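Local structure of probable tautomerase HP_0924 (3M21) at residues F[4-9]-F[44-49]. The protein is a small hexameric member of the tautomerase family, in the clan of macrophage migration inhibitory factor, built round a beta-alpha-beta unit. Residues are numbered along the deposited sequence; the frame is centred on the assembly and turned at random.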
ATOM      1  N   ASN F   4       2.016  -0.679  -7.958  1.00 17.49           N
ATOM      2  CA  ASN F   4       1.256   0.484  -7.529  1.00 19.40           C
ATOM      3  C   ASN F   4       2.158   1.678  -7.789  1.00 19.01           C
ATOM      4  O   ASN F   4       3.311   1.707  -7.364  1.00 17.62           O
ATOM      5  CB  ASN F   4       0.930   0.357  -6.035  1.00 19.02           C
ATOM      6  CG  ASN F   4       0.061   1.492  -5.504  1.00 22.66           C
ATOM      7  OD1 ASN F   4       0.089   1.778  -4.304  1.00 22.53           O
ATOM      8  ND2 ASN F   4      -0.722   2.129  -6.380  1.00 20.60           N
ATOM      9  N   ILE F   5       1.653   2.647  -8.532  1.00 18.46           N
ATOM     10  CA  ILE F   5       2.439   3.829  -8.828  1.00 17.93           C
ATOM     11  C   ILE F   5       1.713   5.017  -8.232  1.00 17.50           C
ATOM     12  O   ILE F   5       0.547   5.244  -8.538  1.00 18.07           O
ATOM     13  CB  ILE F   5       2.566   4.054 -10.347  1.00 16.68           C
ATOM     14  CG1 ILE F   5       3.325   2.899 -10.994  1.00 17.87           C
ATOM     15  CG2 ILE F   5       3.260   5.371 -10.621  1.00 17.39           C
ATOM     16  CD1 ILE F   5       3.268   2.922 -12.513  1.00 19.50           C
ATOM     17  N   LYS F   6       2.398   5.771  -7.385  1.00 15.85           N
ATOM     18  CA  LYS F   6       1.793   6.944  -6.778  1.00 18.91           C
ATOM     19  C   LYS F   6       2.554   8.165  -7.265  1.00 20.79           C
ATOM     20  O   LYS F   6       3.777   8.253  -7.109  1.00 22.42           O
ATOM     21  CB  LYS F   6       1.867   6.850  -5.256  1.00 18.88           C
ATOM     22  CG  LYS F   6       1.092   5.672  -4.682  1.00 20.71           C
ATOM     23  CD  LYS F   6       1.125   5.672  -3.157  1.00 25.87           C
ATOM     24  CE  LYS F   6       0.448   4.440  -2.605  1.00 31.08           C
ATOM     25  NZ  LYS F   6      -0.967   4.343  -3.050  1.00 33.93           N
ATOM     26  N   LEU F   7       1.830   9.106  -7.857  1.00 18.59           N
ATOM     27  CA  LEU F   7       2.450  10.312  -8.383  1.00 20.46           C
ATOM     28  C   LEU F   7       1.560  11.536  -8.174  1.00 20.69           C
ATOM     29  O   LEU F   7       0.374  11.404  -7.894  1.00 20.39           O
ATOM     30  CB  LEU F   7       2.734  10.118  -9.869  1.00 20.65           C
ATOM     31  CG  LEU F   7       1.501   9.833 -10.741  1.00 20.43           C
ATOM     32  CD1 LEU F   7       0.748  11.130 -11.002  1.00 22.93           C
ATOM     33  CD2 LEU F   7       1.924   9.217 -12.074  1.00 23.48           C
ATOM     34  N   VAL F   8       2.139  12.720  -8.309  1.00 21.48           N
ATOM     35  CA  VAL F   8       1.380  13.959  -8.154  1.00 24.16           C
ATOM     36  C   VAL F   8       1.126  14.584  -9.525  1.00 24.94           C
ATOM     37  O   VAL F   8       2.066  14.805 -10.299  1.00 24.87           O
ATOM     38  CB  VAL F   8       2.144  14.982  -7.290  1.00 24.20           C
ATOM     39  CG1 VAL F   8       1.269  16.192  -7.016  1.00 22.97           C
ATOM     40  CG2 VAL F   8       2.577  14.332  -6.000  1.00 22.62           C
ATOM     41  N   PRO F   9      -0.151  14.853  -9.857  1.00 24.42           N
ATOM     42  CA  PRO F   9      -0.480  15.460 -11.155  1.00 26.41           C
ATOM     43  C   PRO F   9       0.251  16.780 -11.351  1.00 29.76           C
ATOM     44  O   PRO F   9       0.628  17.438 -10.383  1.00 29.04           O
ATOM     45  CB  PRO F   9      -1.991  15.670 -11.066  1.00 24.67           C
ATOM     46  CG  PRO F   9      -2.435  14.531 -10.218  1.00 25.52           C
ATOM     47  CD  PRO F   9      -1.379  14.517  -9.116  1.00 22.90           C
ATOM     48  N   ILE F  44      -1.879  -0.279 -10.710  1.00 17.42           N
ATOM     49  CA  ILE F  44      -2.796   0.725 -10.205  1.00 15.84           C
ATOM     50  C   ILE F  44      -2.017   2.012 -10.033  1.00 16.77           C
ATOM     51  O   ILE F  44      -1.002   2.056  -9.331  1.00 15.89           O
ATOM     52  CB  ILE F  44      -3.389   0.319  -8.842  1.00 16.49           C
ATOM     53  CG1 ILE F  44      -4.274  -0.923  -9.003  1.00 17.42           C
ATOM     54  CG2 ILE F  44      -4.152   1.486  -8.242  1.00 13.31           C
ATOM     55  CD1 ILE F  44      -4.809  -1.501  -7.670  1.00 20.36           C
ATOM     56  N   ILE F  45      -2.489   3.055 -10.702  1.00 16.56           N
ATOM     57  CA  ILE F  45      -1.857   4.358 -10.627  1.00 17.47           C
ATOM     58  C   ILE F  45      -2.713   5.228  -9.717  1.00 20.09           C
ATOM     59  O   ILE F  45      -3.925   5.368  -9.921  1.00 20.40           O
ATOM     60  CB  ILE F  45      -1.779   5.025 -12.019  1.00 18.29           C
ATOM     61  CG1 ILE F  45      -0.904   4.185 -12.959  1.00 19.74           C
ATOM     62  CG2 ILE F  45      -1.240   6.431 -11.892  1.00 17.35           C
ATOM     63  CD1 ILE F  45      -1.007   4.621 -14.426  1.00 17.50           C
ATOM     64  N   ASP F  46      -2.090   5.805  -8.700  1.00 19.40           N
ATOM     65  CA  ASP F  46      -2.814   6.678  -7.784  1.00 19.64           C
ATOM     66  C   ASP F  46      -2.324   8.091  -8.019  1.00 21.47           C
ATOM     67  O   ASP F  46      -1.124   8.321  -8.150  1.00 19.73           O
ATOM     68  CB  ASP F  46      -2.537   6.276  -6.341  1.00 20.46           C
ATOM     69  CG  ASP F  46      -3.003   4.872  -6.034  1.00 18.75           C
ATOM     70  OD1 ASP F  46      -4.151   4.523  -6.411  1.00 22.15           O
ATOM     71  OD2 ASP F  46      -2.234   4.127  -5.400  1.00 22.44           O
ATOM     72  N   GLU F  47      -3.258   9.033  -8.071  1.00 20.80           N
ATOM     73  CA  GLU F  47      -2.920  10.425  -8.277  1.00 22.40           C
ATOM     74  C   GLU F  47      -3.100  11.142  -6.950  1.00 24.48           C
ATOM     75  O   GLU F  47      -4.216  11.263  -6.436  1.00 25.64           O
ATOM     76  CB  GLU F  47      -3.809  11.024  -9.367  1.00 24.13           C
ATOM     77  CG  GLU F  47      -3.470  10.490 -10.752  1.00 25.96           C
ATOM     78  CD  GLU F  47      -4.490  10.870 -11.813  1.00 25.07           C
ATOM     79  OE1 GLU F  47      -5.277  10.000 -12.221  1.00 27.54           O
ATOM     80  OE2 GLU F  47      -4.508  12.041 -12.231  1.00 28.68           O
ATOM     81  N   VAL F  48      -1.980  11.598  -6.396  1.00 22.82           N
ATOM     82  CA  VAL F  48      -1.951  12.272  -5.101  1.00 22.57           C
ATOM     83  C   VAL F  48      -1.897  13.786  -5.213  1.00 22.29           C
ATOM     84  O   VAL F  48      -1.091  14.333  -5.969  1.00 23.21           O
ATOM     85  CB  VAL F  48      -0.725  11.805  -4.296  1.00 22.32           C
ATOM     86  CG1 VAL F  48      -0.780  12.365  -2.891  1.00 22.70           C
ATOM     87  CG2 VAL F  48      -0.673  10.286  -4.281  1.00 21.09           C
ATOM     88  N   ASP F  49      -2.753  14.459  -4.451  1.00 23.51           N
ATOM     89  CA  ASP F  49      -2.784  15.918  -4.449  1.00 26.05           C
ATOM     90  C   ASP F  49      -1.427  16.425  -3.980  1.00 24.08           C
ATOM     91  O   ASP F  49      -0.824  15.854  -3.071  1.00 24.79           O
ATOM     92  CB  ASP F  49      -3.877  16.417  -3.505  1.00 28.05           C
ATOM     93  CG  ASP F  49      -4.103  17.909  -3.614  1.00 33.86           C
ATOM     94  OD1 ASP F  49      -3.439  18.675  -2.884  1.00 30.32           O
ATOM     95  OD2 ASP F  49      -4.941  18.313  -4.448  1.00 37.28           O
TER
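Asn4, within the parallel pairing of strands 2-7 and 42-47, sends its side-chain amide across to Ile44 and Asp46. With CG anti to the backbone N (chi1 -177°), ND2 gives one hydrogen to Ile44 O at 3.0 Å, above the carbonyl plane, and the other to Asp46 OD2 at 2.7 Å, in a nearly straight bond. Ile44 O also accepts from Ile5 N at 2.8 Å, and Ile5 O in turn receives Asp46 N, so Ile5 bonds through both its N-H and its C=O to the residues flanking Ile45, its neighbour in register, as in parallel strands. On the face shared with Asn4, Lys6 runs alongside Asp46 and bends at its last torsion (chi4 -59°), bringing NZ to 2.7 Å from Asp46 OD2 in a salt bridge. Amide and ammonium grip this one oxygen from opposite faces of the carboxylate, an arrangement that would probably favour the charged form of Asp46. Leu7 continues the ladder through N to Asp46 O and O to Val48 N, while its CD2 packs on Ile45 CG2 at 4.2 Å. Past the strand end, Val8 CG1 and Pro9 CD both lie against Val48 O. Ile5, Leu7 and Ile45 face helix 16-34, the crossover of this beta-alpha-beta unit, and antiparallel pairing with strands of two neighbouring subunits extends the sheet beyond both edges.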